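Local coordinates for MetRS related protein (Pyrococcus horikoshii, PDB 2CWP), which probably binds tRNA through an OB-fold domain and is related to methionyl-tRNA synthetase, which charges tRNA with methionine, at residues E44-V49 / F68-K73; L86-A89 / K95-L98. All coordinates share one frame; numbering follows the deposited sequence.

Contact 1 of 2, residues E44-V49 / F68-K73; sequences EERTIV and FVVNLK
R46 and I48 reach inward to V70 and F68 across the interior of an OB fold, the curled antiparallel barrel of tRNA-binding domains. The two chains are not sheet neighbours: even the nearest CA atoms, R46 to V70 and I48 to F68, stay 8.8 Å apart. R46 and I48 instead take backbone bonds from V39 and L37, whereas F68 pairs with K18 and V69 with M85, so side chains reach across the gap. Going along 44-49, E44 comes first, and its extended side chain brings OE1 to within 3.4 Å of R46 NH1 in a salt bridge. R46 runs out from its strand and bends at chi3 (63°), which swings the guanidinium round so that its NH1 meets V70 O at 2.8 Å. That bond is weak, with an N-H...O angle of only 129°, and the carbonyl oxygen lies oblique to the guanidinium. NH1 thus has a carboxylate on its own strand and a carbonyl on the other chain, and the two probably help to hold the guanidinium in place. The same nitrogen sits 3.2 Å from V70 CB, where the two side chains cross at about a right angle. Past T47, whose backbone N is held by Q83 OE1, I48 points inward, lying beside F68, whose ring also makes an edge-to-face pair with F41. With chi2 at 175° the I48 chain stays extended, and its CD1 methyl abuts F68 CD2 at 3.3 Å, with CE2 of the same ring 3.9 Å from that methyl.

Contact 2 of 2, residues L86-A89 / K95-L98; sequences LILA and KVYL
The carbonyl oxygen of A89 is gripped from the strand across it by two hydrogens: Y97 N donates to A89 O at 2.9 Å, and the CA-H of V96 adds a softer contact to the same atom. The N-H bond is fairly straight, although the donor is tilted 30° out of the carbonyl plane. Its companion runs the other way, A89 N to Y97 O at 3.1 Å, this time with the donor in the carbonyl plane. Together they make A89 and Y97 an antiparallel hydrogen-bonded pair, the start of a short two-stranded beta hairpin, 89-90 with 96-97, on the surface of the tRNA-binding domain. A89 CB and Y97 CB emerge on one face, 4.3 Å apart, and the Y97 ring presents its edge towards A89 O.

L88 works with V96 instead. Its CG sits between the backbone N and the carbonyl carbon (chi1 42°), which lays its branched end across V96 at about a right angle. CD2 is pushed to 3.4 Å from V96 CG1, tighter than normal packing, while CD1 rests 4.0 Å from V96 CG2. Its CB also lies close against Y97 O, the acceptor of the second backbone bond. Farther back, L86 and L98 meet more loosely through their CD2 methyls, 4.4 Å apart, near F66 and L61. Within the turn D93 OD1 accepts from K95 N; from outside it, Q55 OE1 takes the N-H of V96. The chemistry therefore divides the work: a reciprocal pair of backbone bonds sets the register, the V96 and L88 methyls close the hairpin, and L86, L88 and L98 carry the packing on to the rest of the domain.

How the contacts relate
From the N terminus, helix 9-13 and strands 17-27 and 35-40 precede 44-49. Contact 1 closes the loop of 18 residues that returns at 68-73, joining strand 45-50 to the end of strand 65-69 across the interior. The chain passes through the small 75-77 and 80-82 pair and reaches 86-89, where contact 2 opens and closes after a turn of only five residues. The two are therefore in series, neither nested nor crossed, with centres about 16 Å apart. They nonetheless touch: strand 65-69 pairs with 85-86, V69 packs on I87, and F68 and I48 both reach L86, so the surface hairpin grows directly from the wall of the barrel.

Contact 1 of 2, residues E44-V49 / F68-K73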
loop_
_atom_site.group_PDB
_atom_site.type_symbol
_atom_site.label_atom_id
_atom_site.label_comp_id
_atom_site.label_asym_id
_atom_site.label_seq_id
_atom_site.Cartn_x
_atom_site.Cartn_y
_atom_site.Cartn_z
ATOM N N GLU A 44 -12.351 6.181 6.212
ATOM C CA GLU A 44 -12.767 5.070 5.382
ATOM C C GLU A 44 -11.821 3.900 5.526
ATOM O O GLU A 44 -10.717 4.026 6.059
ATOM C CB GLU A 44 -12.811 5.491 3.911
ATOM C CG GLU A 44 -11.448 5.849 3.350
ATOM C CD GLU A 44 -11.478 6.149 1.860
ATOM O OE1 GLU A 44 -10.419 6.538 1.310
ATOM O OE2 GLU A 44 -12.553 5.993 1.240
ATOM N N GLU A 45 -12.278 2.763 5.028
ATOM C CA GLU A 45 -11.518 1.536 5.046
ATOM C C GLU A 45 -11.397 1.144 3.583
ATOM O O GLU A 45 -12.293 1.424 2.786
ATOM C CB GLU A 45 -12.284 0.463 5.817
ATOM C CG GLU A 45 -11.393 -0.503 6.550
ATOM C CD GLU A 45 -12.159 -1.643 7.184
ATOM O OE1 GLU A 45 -12.812 -2.413 6.433
ATOM O OE2 GLU A 45 -12.095 -1.763 8.427
ATOM N N ARG A 46 -10.289 0.518 3.215
ATOM C CA ARG A 46 -10.109 0.113 1.828
ATOM C C ARG A 46 -9.409 -1.230 1.722
ATOM O O ARG A 46 -8.656 -1.630 2.611
ATOM C CB ARG A 46 -9.313 1.173 1.076
ATOM C CG ARG A 46 -9.717 2.569 1.455
ATOM C CD ARG A 46 -9.233 3.586 0.456
ATOM N NE ARG A 46 -9.835 3.370 -0.852
ATOM C CZ ARG A 46 -9.764 4.246 -1.843
ATOM N NH1 ARG A 46 -9.119 5.390 -1.656
ATOM N NH2 ARG A 46 -10.331 3.980 -3.013
ATOM N N THR A 47 -9.675 -1.927 0.629
ATOM C CA THR A 47 -9.068 -3.218 0.379
ATOM C C THR A 47 -7.955 -2.972 -0.603
ATOM O O THR A 47 -8.182 -2.442 -1.694
ATOM C CB THR A 47 -10.083 -4.208 -0.217
ATOM O OG1 THR A 47 -11.125 -4.432 0.742
ATOM C CG2 THR A 47 -9.414 -5.541 -0.558
ATOM N N ILE A 48 -6.745 -3.350 -0.210
ATOM C CA ILE A 48 -5.589 -3.139 -1.056
ATOM C C ILE A 48 -4.746 -4.389 -1.217
ATOM O O ILE A 48 -4.363 -5.030 -0.238
ATOM C CB ILE A 48 -4.711 -1.996 -0.489
ATOM C CG1 ILE A 48 -5.466 -0.669 -0.633
ATOM C CG2 ILE A 48 -3.352 -1.963 -1.198
ATOM C CD1 ILE A 48 -4.782 0.523 -0.001
ATOM N N VAL A 49 -4.454 -4.723 -2.469
ATOM C CA VAL A 49 -3.641 -5.882 -2.782
ATOM C C VAL A 49 -2.187 -5.473 -3.068
ATOM O O VAL A 49 -1.932 -4.472 -3.739
ATOM C CB VAL A 49 -4.221 -6.627 -4.012
ATOM C CG1 VAL A 49 -3.361 -7.838 -4.351
ATOM C CG2 VAL A 49 -5.663 -7.050 -3.730
ATOM N N PHE A 68 0.095 4.747 1.283
ATOM C CA PHE A 68 -0.703 4.109 0.237
ATOM C C PHE A 68 -1.180 5.168 -0.757
ATOM O O PHE A 68 -1.577 6.267 -0.343
ATOM C CB PHE A 68 -1.969 3.445 0.822
ATOM C CG PHE A 68 -1.706 2.299 1.766
ATOM C CD1 PHE A 68 -1.460 2.531 3.116
ATOM C CD2 PHE A 68 -1.774 0.981 1.310
ATOM C CE1 PHE A 68 -1.289 1.461 4.018
ATOM C CE2 PHE A 68 -1.606 -0.093 2.189
ATOM C CZ PHE A 68 -1.364 0.147 3.550
ATOM N N VAL A 69 -1.129 4.853 -2.053
ATOM C CA VAL A 69 -1.650 5.760 -3.080
ATOM C C VAL A 69 -3.127 5.352 -3.124
ATOM O O VAL A 69 -3.417 4.193 -3.418
ATOM C CB VAL A 69 -1.077 5.476 -4.475
ATOM C CG1 VAL A 69 -1.520 6.568 -5.419
ATOM C CG2 VAL A 69 0.413 5.389 -4.436
ATOM N N VAL A 70 -4.042 6.288 -2.863
ATOM C CA VAL A 70 -5.474 5.981 -2.806
ATOM C C VAL A 70 -6.435 6.526 -3.879
ATOM O O VAL A 70 -7.643 6.250 -3.818
ATOM C CB VAL A 70 -6.060 6.396 -1.436
ATOM C CG1 VAL A 70 -5.299 5.700 -0.309
ATOM C CG2 VAL A 70 -5.995 7.916 -1.274
ATOM N N ASN A 71 -5.938 7.293 -4.844
ATOM C CA ASN A 71 -6.827 7.818 -5.879
ATOM C C ASN A 71 -6.488 7.249 -7.246
ATOM O O ASN A 71 -6.521 7.959 -8.247
ATOM C CB ASN A 71 -6.802 9.365 -5.907
ATOM C CG ASN A 71 -5.486 9.941 -6.434
ATOM O OD1 ASN A 71 -4.415 9.353 -6.272
ATOM N ND2 ASN A 71 -5.569 11.118 -7.047
ATOM N N LEU A 72 -6.164 5.960 -7.277
ATOM C CA LEU A 72 -5.838 5.275 -8.521
ATOM C C LEU A 72 -7.070 4.536 -9.043
ATOM O O LEU A 72 -8.041 4.329 -8.313
ATOM C CB LEU A 72 -4.710 4.261 -8.312
ATOM C CG LEU A 72 -3.315 4.740 -7.895
ATOM C CD1 LEU A 72 -2.348 3.573 -7.996
ATOM C CD2 LEU A 72 -2.860 5.876 -8.775
ATOM N N LYS A 73 -7.014 4.139 -10.311
ATOM C CA LYS A 73 -8.100 3.410 -10.956
ATOM C C LYS A 73 -8.196 2.036 -10.281
ATOM O O LYS A 73 -7.205 1.296 -10.230
ATOM C CB LYS A 73 -7.786 3.237 -12.447
ATOM C CG LYS A 73 -8.988 2.910 -13.318
ATOM C CD LYS A 73 -9.676 4.178 -13.821
ATOM C CE LYS A 73 -8.976 4.750 -15.056
ATOM N NZ LYS A 73 -7.511 4.946 -14.854
#

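Contact 2 of 2, residues L86-A89 / K95-L98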
loop_
_atom_site.group_PDB
_atom_site.type_symbol
_atom_site.label_atom_id
_atom_site.label_comp_id
_atom_site.label_asym_id
_atom_site.label_seq_id
_atom_site.Cartn_x
_atom_site.Cartn_y
_atom_site.Cartn_z
ATOM N N LEU A 86 0.053 -0.098 -1.904
ATOM C CA LEU A 86 1.070 0.028 -0.866
ATOM C C LEU A 86 2.399 0.523 -1.442
ATOM O O LEU A 86 2.935 -0.072 -2.373
ATOM C CB LEU A 86 1.297 -1.330 -0.195
ATOM C CG LEU A 86 2.439 -1.418 0.837
ATOM C CD1 LEU A 86 2.145 -0.498 2.003
ATOM C CD2 LEU A 86 2.608 -2.864 1.328
ATOM N N ILE A 87 2.923 1.605 -0.886
ATOM C CA ILE A 87 4.211 2.152 -1.324
ATOM C C ILE A 87 5.361 1.520 -0.515
ATOM O O ILE A 87 5.288 1.420 0.710
ATOM C CB ILE A 87 4.277 3.684 -1.119
ATOM C CG1 ILE A 87 3.213 4.375 -1.977
ATOM C CG2 ILE A 87 5.684 4.195 -1.459
ATOM C CD1 ILE A 87 3.298 4.042 -3.465
ATOM N N LEU A 88 6.411 1.097 -1.208
ATOM C CA LEU A 88 7.576 0.503 -0.568
ATOM C C LEU A 88 8.846 0.838 -1.322
ATOM O O LEU A 88 8.791 1.470 -2.385
ATOM C CB LEU A 88 7.424 -1.012 -0.479
ATOM C CG LEU A 88 6.857 -1.774 -1.672
ATOM C CD1 LEU A 88 7.831 -1.799 -2.833
ATOM C CD2 LEU A 88 6.545 -3.179 -1.197
ATOM N N ALA A 89 9.989 0.439 -0.759
ATOM C CA ALA A 89 11.283 0.670 -1.398
ATOM C C ALA A 89 11.670 -0.618 -2.103
ATOM O O ALA A 89 11.313 -1.703 -1.656
ATOM C CB ALA A 89 12.346 1.028 -0.359
ATOM N N LYS A 95 15.003 -6.650 -4.596
ATOM C CA LYS A 95 14.694 -6.805 -3.180
ATOM C C LYS A 95 13.742 -5.697 -2.711
ATOM O O LYS A 95 13.976 -4.510 -2.949
ATOM C CB LYS A 95 15.979 -6.794 -2.342
ATOM C CG LYS A 95 15.732 -6.938 -0.845
ATOM C CD LYS A 95 17.022 -7.219 -0.073
ATOM C CE LYS A 95 16.743 -7.413 1.418
ATOM N NZ LYS A 95 15.831 -8.566 1.698
ATOM N N VAL A 96 12.661 -6.097 -2.054
ATOM C CA VAL A 96 11.660 -5.161 -1.545
ATOM C C VAL A 96 11.821 -4.914 -0.041
ATOM O O VAL A 96 12.171 -5.824 0.701
ATOM C CB VAL A 96 10.234 -5.707 -1.831
ATOM C CG1 VAL A 96 9.252 -5.183 -0.823
ATOM C CG2 VAL A 96 9.795 -5.293 -3.222
ATOM N N TYR A 97 11.558 -3.684 0.399
ATOM C CA TYR A 97 11.655 -3.315 1.819
ATOM C C TYR A 97 10.431 -2.498 2.258
ATOM O O TYR A 97 10.018 -1.561 1.568
ATOM C CB TYR A 97 12.873 -2.435 2.102
ATOM C CG TYR A 97 14.224 -2.989 1.730
ATOM C CD1 TYR A 97 14.720 -2.866 0.432
ATOM C CD2 TYR A 97 15.040 -3.577 2.694
ATOM C CE1 TYR A 97 16.001 -3.304 0.104
ATOM C CE2 TYR A 97 16.331 -4.028 2.372
ATOM C CZ TYR A 97 16.797 -3.883 1.078
ATOM O OH TYR A 97 18.055 -4.326 0.763
ATOM N N LEU A 98 9.859 -2.823 3.408
ATOM C CA LEU A 98 8.721 -2.040 3.871
ATOM C C LEU A 98 9.216 -0.678 4.338
ATOM O O LEU A 98 10.367 -0.528 4.752
ATOM C CB LEU A 98 8.013 -2.721 5.049
ATOM C CG LEU A 98 7.264 -4.016 4.743
ATOM C CD1 LEU A 98 6.576 -4.500 6.008
ATOM C CD2 LEU A 98 6.250 -3.773 3.624
#